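Local coordinates for protein polyketide biosynthesis 3-hydroxy-3-methylglutaryl-ACP synthase PksG (Bacillus subtilis, PDB 4YXT) that catalyses the aldol condensation of an acetyl group on an acyl carrier protein with a beta-ketothioester polyketide intermediate during bacillaene biosynthesis, at residues Gln226-Tyr231 against Asp242-Leu247. The protein carries 1 engineered substitution. Residues are numbered along the deposited sequence; the frame is centred on the assembly and turned at random.
Sequences QTFLEY and DTFQYL
The phenolic OH of Y231 is hydrogen-bonded to the OG of S336, on strand 331-339, and it also lies 3.6 Å from CE1 of F244, at the edge of that ring and near its plane. A tyrosine suits this place because its ring can bury itself among carbon atoms while the hydroxyl at its far end still finds a polar partner. Beside the oxygen, CE1 of Y231 comes 3.8 Å from CZ of F244; the side chains come from opposite directions and the rings meet obliquely, centroids 5.8 Å apart and planes at 58°. F228, one helical turn earlier, brings its CE1 to 3.7 Å from CE2 of F244. Phenylalanine suits F244, whose buried outer ring atoms meet mostly carbon, and F228, packed against the rings of F244, F334 and Y240. Both helix residues hold CG anti to the backbone N (chi1 -172° in F228), which carries the rings out from the helix to where F244 lies. In the layered alpha-beta-alpha-beta-alpha thiolase fold, helix 213-234 here meets the loop before strand 246-249, an outermost strand of its sheet within the chain, beside strand 319-327. F334, also on strand 331-339, packs edge-to-face with both F228 and Y231. CB of T243 covers one face of the F244 ring, 3.6 Å above its centre, while OG1, on the same carbon, accepts a hydrogen bond from N239 N.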
ATOM      1  N   GLN A 226      -1.788  23.005  -8.271  1.00 27.70           N
ATOM      2  CA  GLN A 226      -3.099  22.656  -7.702  1.00 27.88           C
ATOM      3  C   GLN A 226      -2.996  22.276  -6.256  1.00 24.65           C
ATOM      4  O   GLN A 226      -3.843  22.645  -5.442  1.00 22.65           O
ATOM      5  CB  GLN A 226      -3.788  21.543  -8.481  1.00 28.56           C
ATOM      6  CG  GLN A 226      -4.189  21.981  -9.880  1.00 32.46           C
ATOM      7  CD  GLN A 226      -5.228  23.097  -9.898  1.00 31.56           C
ATOM      8  OE1 GLN A 226      -5.242  23.940 -10.799  1.00 38.28           O
ATOM      9  NE2 GLN A 226      -6.100  23.101  -8.905  1.00 31.27           N
ATOM     10  N   THR A 227      -1.945  21.563  -5.905  1.00 22.64           N
ATOM     11  CA  THR A 227      -1.813  21.170  -4.498  1.00 22.00           C
ATOM     12  C   THR A 227      -1.760  22.395  -3.597  1.00 21.43           C
ATOM     13  O   THR A 227      -2.387  22.447  -2.526  1.00 21.53           O
ATOM     14  CB  THR A 227      -0.597  20.228  -4.265  1.00 21.97           C
ATOM     15  OG1 THR A 227       0.606  20.808  -4.760  1.00 20.27           O
ATOM     16  CG2 THR A 227      -0.817  18.894  -4.911  1.00 20.88           C
ATOM     17  N   PHE A 228      -1.038  23.427  -4.027  1.00 22.38           N
ATOM     18  CA  PHE A 228      -0.940  24.632  -3.201  1.00 21.41           C
ATOM     19  C   PHE A 228      -2.263  25.368  -3.109  1.00 21.81           C
ATOM     20  O   PHE A 228      -2.629  25.865  -2.051  1.00 21.27           O
ATOM     21  CB  PHE A 228       0.182  25.605  -3.641  1.00 22.31           C
ATOM     22  CG  PHE A 228       0.372  26.734  -2.659  1.00 23.39           C
ATOM     23  CD1 PHE A 228       0.860  26.474  -1.409  1.00 23.79           C
ATOM     24  CD2 PHE A 228      -0.062  28.029  -2.947  1.00 24.37           C
ATOM     25  CE1 PHE A 228       0.954  27.477  -0.445  1.00 25.50           C
ATOM     26  CE2 PHE A 228       0.054  29.040  -1.987  1.00 27.19           C
ATOM     27  CZ  PHE A 228       0.583  28.760  -0.745  1.00 26.10           C
ATOM     28  N   LEU A 229      -2.934  25.502  -4.244  1.00 25.04           N
ATOM     29  CA  LEU A 229      -4.307  26.011  -4.316  1.00 26.00           C
ATOM     30  C   LEU A 229      -5.210  25.264  -3.316  1.00 25.31           C
ATOM     31  O   LEU A 229      -5.969  25.895  -2.492  1.00 22.25           O
ATOM     32  CB  LEU A 229      -4.864  25.788  -5.731  1.00 30.33           C
ATOM     33  CG  LEU A 229      -5.648  26.854  -6.488  1.00 37.36           C
ATOM     34  CD1 LEU A 229      -4.702  27.444  -7.535  1.00 40.81           C
ATOM     35  CD2 LEU A 229      -6.933  26.325  -7.153  1.00 36.91           C
ATOM     36  N   GLU A 230      -5.127  23.927  -3.321  1.00 23.29           N
ATOM     37  CA  GLU A 230      -5.977  23.170  -2.368  1.00 26.86           C
ATOM     38  C   GLU A 230      -5.611  23.486  -0.888  1.00 26.59           C
ATOM     39  O   GLU A 230      -6.484  23.760  -0.037  1.00 28.23           O
ATOM     40  CB  GLU A 230      -5.946  21.678  -2.659  1.00 30.10           C
ATOM     41  CG  GLU A 230      -6.385  21.301  -4.077  1.00 37.27           C
ATOM     42  CD  GLU A 230      -7.923  21.193  -4.251  1.00 42.86           C
ATOM     43  OE1 GLU A 230      -8.695  21.624  -3.330  1.00 43.67           O
ATOM     44  OE2 GLU A 230      -8.355  20.672  -5.322  1.00 38.68           O
ATOM     45  N   TYR A 231      -4.316  23.489  -0.593  1.00 24.67           N
ATOM     46  CA  TYR A 231      -3.822  23.851   0.745  1.00 25.13           C
ATOM     47  C   TYR A 231      -4.322  25.207   1.205  1.00 24.40           C
ATOM     48  O   TYR A 231      -4.761  25.360   2.329  1.00 25.22           O
ATOM     49  CB  TYR A 231      -2.315  23.865   0.696  1.00 23.34           C
ATOM     50  CG  TYR A 231      -1.601  24.197   1.979  1.00 26.18           C
ATOM     51  CD1 TYR A 231      -1.342  25.516   2.303  1.00 26.48           C
ATOM     52  CD2 TYR A 231      -1.090  23.197   2.816  1.00 24.11           C
ATOM     53  CE1 TYR A 231      -0.650  25.857   3.440  1.00 26.83           C
ATOM     54  CE2 TYR A 231      -0.394  23.531   3.959  1.00 25.69           C
ATOM     55  CZ  TYR A 231      -0.180  24.868   4.263  1.00 27.57           C
ATOM     56  OH  TYR A 231       0.532  25.285   5.347  1.00 26.87           O
ATOM     57  N   ASP A 242       5.652  33.889   2.324  1.00 30.30           N
ATOM     58  CA  ASP A 242       5.756  34.295   3.737  1.00 31.73           C
ATOM     59  C   ASP A 242       5.678  33.151   4.740  1.00 30.50           C
ATOM     60  O   ASP A 242       6.419  33.150   5.720  1.00 30.96           O
ATOM     61  CB  ASP A 242       4.673  35.328   4.107  1.00 32.89           C
ATOM     62  CG  ASP A 242       4.721  36.599   3.262  1.00 38.74           C
ATOM     63  OD1 ASP A 242       5.786  36.937   2.670  1.00 45.34           O
ATOM     64  OD2 ASP A 242       3.664  37.280   3.193  1.00 40.62           O
ATOM     65  N   THR A 243       4.805  32.171   4.477  1.00 30.45           N
ATOM     66  CA  THR A 243       4.466  31.102   5.438  1.00 27.88           C
ATOM     67  C   THR A 243       5.571  30.085   5.695  1.00 27.22           C
ATOM     68  O   THR A 243       5.664  29.484   6.794  1.00 26.54           O
ATOM     69  CB  THR A 243       3.215  30.340   4.931  1.00 27.67           C
ATOM     70  OG1 THR A 243       2.217  31.297   4.565  1.00 29.74           O
ATOM     71  CG2 THR A 243       2.645  29.401   5.969  1.00 26.52           C
ATOM     72  N   PHE A 244       6.396  29.884   4.674  1.00 24.73           N
ATOM     73  CA  PHE A 244       7.359  28.804   4.625  1.00 24.70           C
ATOM     74  C   PHE A 244       8.764  29.386   4.535  1.00 23.51           C
ATOM     75  O   PHE A 244       9.055  30.134   3.611  1.00 24.92           O
ATOM     76  CB  PHE A 244       7.084  27.902   3.398  1.00 25.02           C
ATOM     77  CG  PHE A 244       5.619  27.580   3.209  1.00 26.12           C
ATOM     78  CD1 PHE A 244       4.984  26.655   4.041  1.00 23.71           C
ATOM     79  CD2 PHE A 244       4.878  28.242   2.260  1.00 23.41           C
ATOM     80  CE1 PHE A 244       3.656  26.389   3.914  1.00 23.59           C
ATOM     81  CE2 PHE A 244       3.543  27.975   2.116  1.00 24.36           C
ATOM     82  CZ  PHE A 244       2.924  27.045   2.941  1.00 25.91           C
ATOM     83  N   GLN A 245       9.617  29.017   5.481  1.00 23.28           N
ATOM     84  CA  GLN A 245      11.016  29.444   5.463  1.00 24.21           C
ATOM     85  C   GLN A 245      11.850  28.560   4.552  1.00 23.85           C
ATOM     86  O   GLN A 245      12.867  29.009   4.084  1.00 24.24           O
ATOM     87  CB  GLN A 245      11.590  29.416   6.848  1.00 25.17           C
ATOM     88  CG  GLN A 245      11.060  30.570   7.724  1.00 28.58           C
ATOM     89  CD  GLN A 245       9.656  30.354   8.241  1.00 34.09           C
ATOM     90  OE1 GLN A 245       9.321  29.274   8.758  1.00 35.33           O
ATOM     91  NE2 GLN A 245       8.827  31.409   8.159  1.00 37.73           N
ATOM     92  N   TYR A 246      11.453  27.302   4.335  1.00 21.20           N
ATOM     93  CA  TYR A 246      12.117  26.423   3.330  1.00 19.41           C
ATOM     94  C   TYR A 246      11.058  25.672   2.574  1.00 20.08           C
ATOM     95  O   TYR A 246       9.896  25.594   3.029  1.00 19.76           O
ATOM     96  CB  TYR A 246      13.021  25.433   4.010  1.00 20.11           C
ATOM     97  CG  TYR A 246      14.172  26.064   4.781  1.00 23.64           C
ATOM     98  CD1 TYR A 246      15.337  26.453   4.117  1.00 21.57           C
ATOM     99  CD2 TYR A 246      14.076  26.303   6.165  1.00 24.34           C
ATOM    100  CE1 TYR A 246      16.395  27.021   4.784  1.00 24.64           C
ATOM    101  CE2 TYR A 246      15.135  26.868   6.848  1.00 26.42           C
ATOM    102  CZ  TYR A 246      16.287  27.236   6.140  1.00 27.08           C
ATOM    103  OH  TYR A 246      17.348  27.780   6.753  1.00 28.28           O
ATOM    104  N   LEU A 247      11.456  25.066   1.446  1.00 20.57           N
ATOM    105  CA  LEU A 247      10.543  24.332   0.636  1.00 21.79           C
ATOM    106  C   LEU A 247      11.259  23.094   0.263  1.00 22.28           C
ATOM    107  O   LEU A 247      12.466  23.116  -0.045  1.00 22.29           O
ATOM    108  CB  LEU A 247      10.111  25.130  -0.627  1.00 23.19           C
ATOM    109  CG  LEU A 247       9.141  26.294  -0.378  1.00 23.45           C
ATOM    110  CD1 LEU A 247       9.080  27.207  -1.606  1.00 25.55           C
ATOM    111  CD2 LEU A 247       7.742  25.764  -0.126  1.00 24.44           C
TER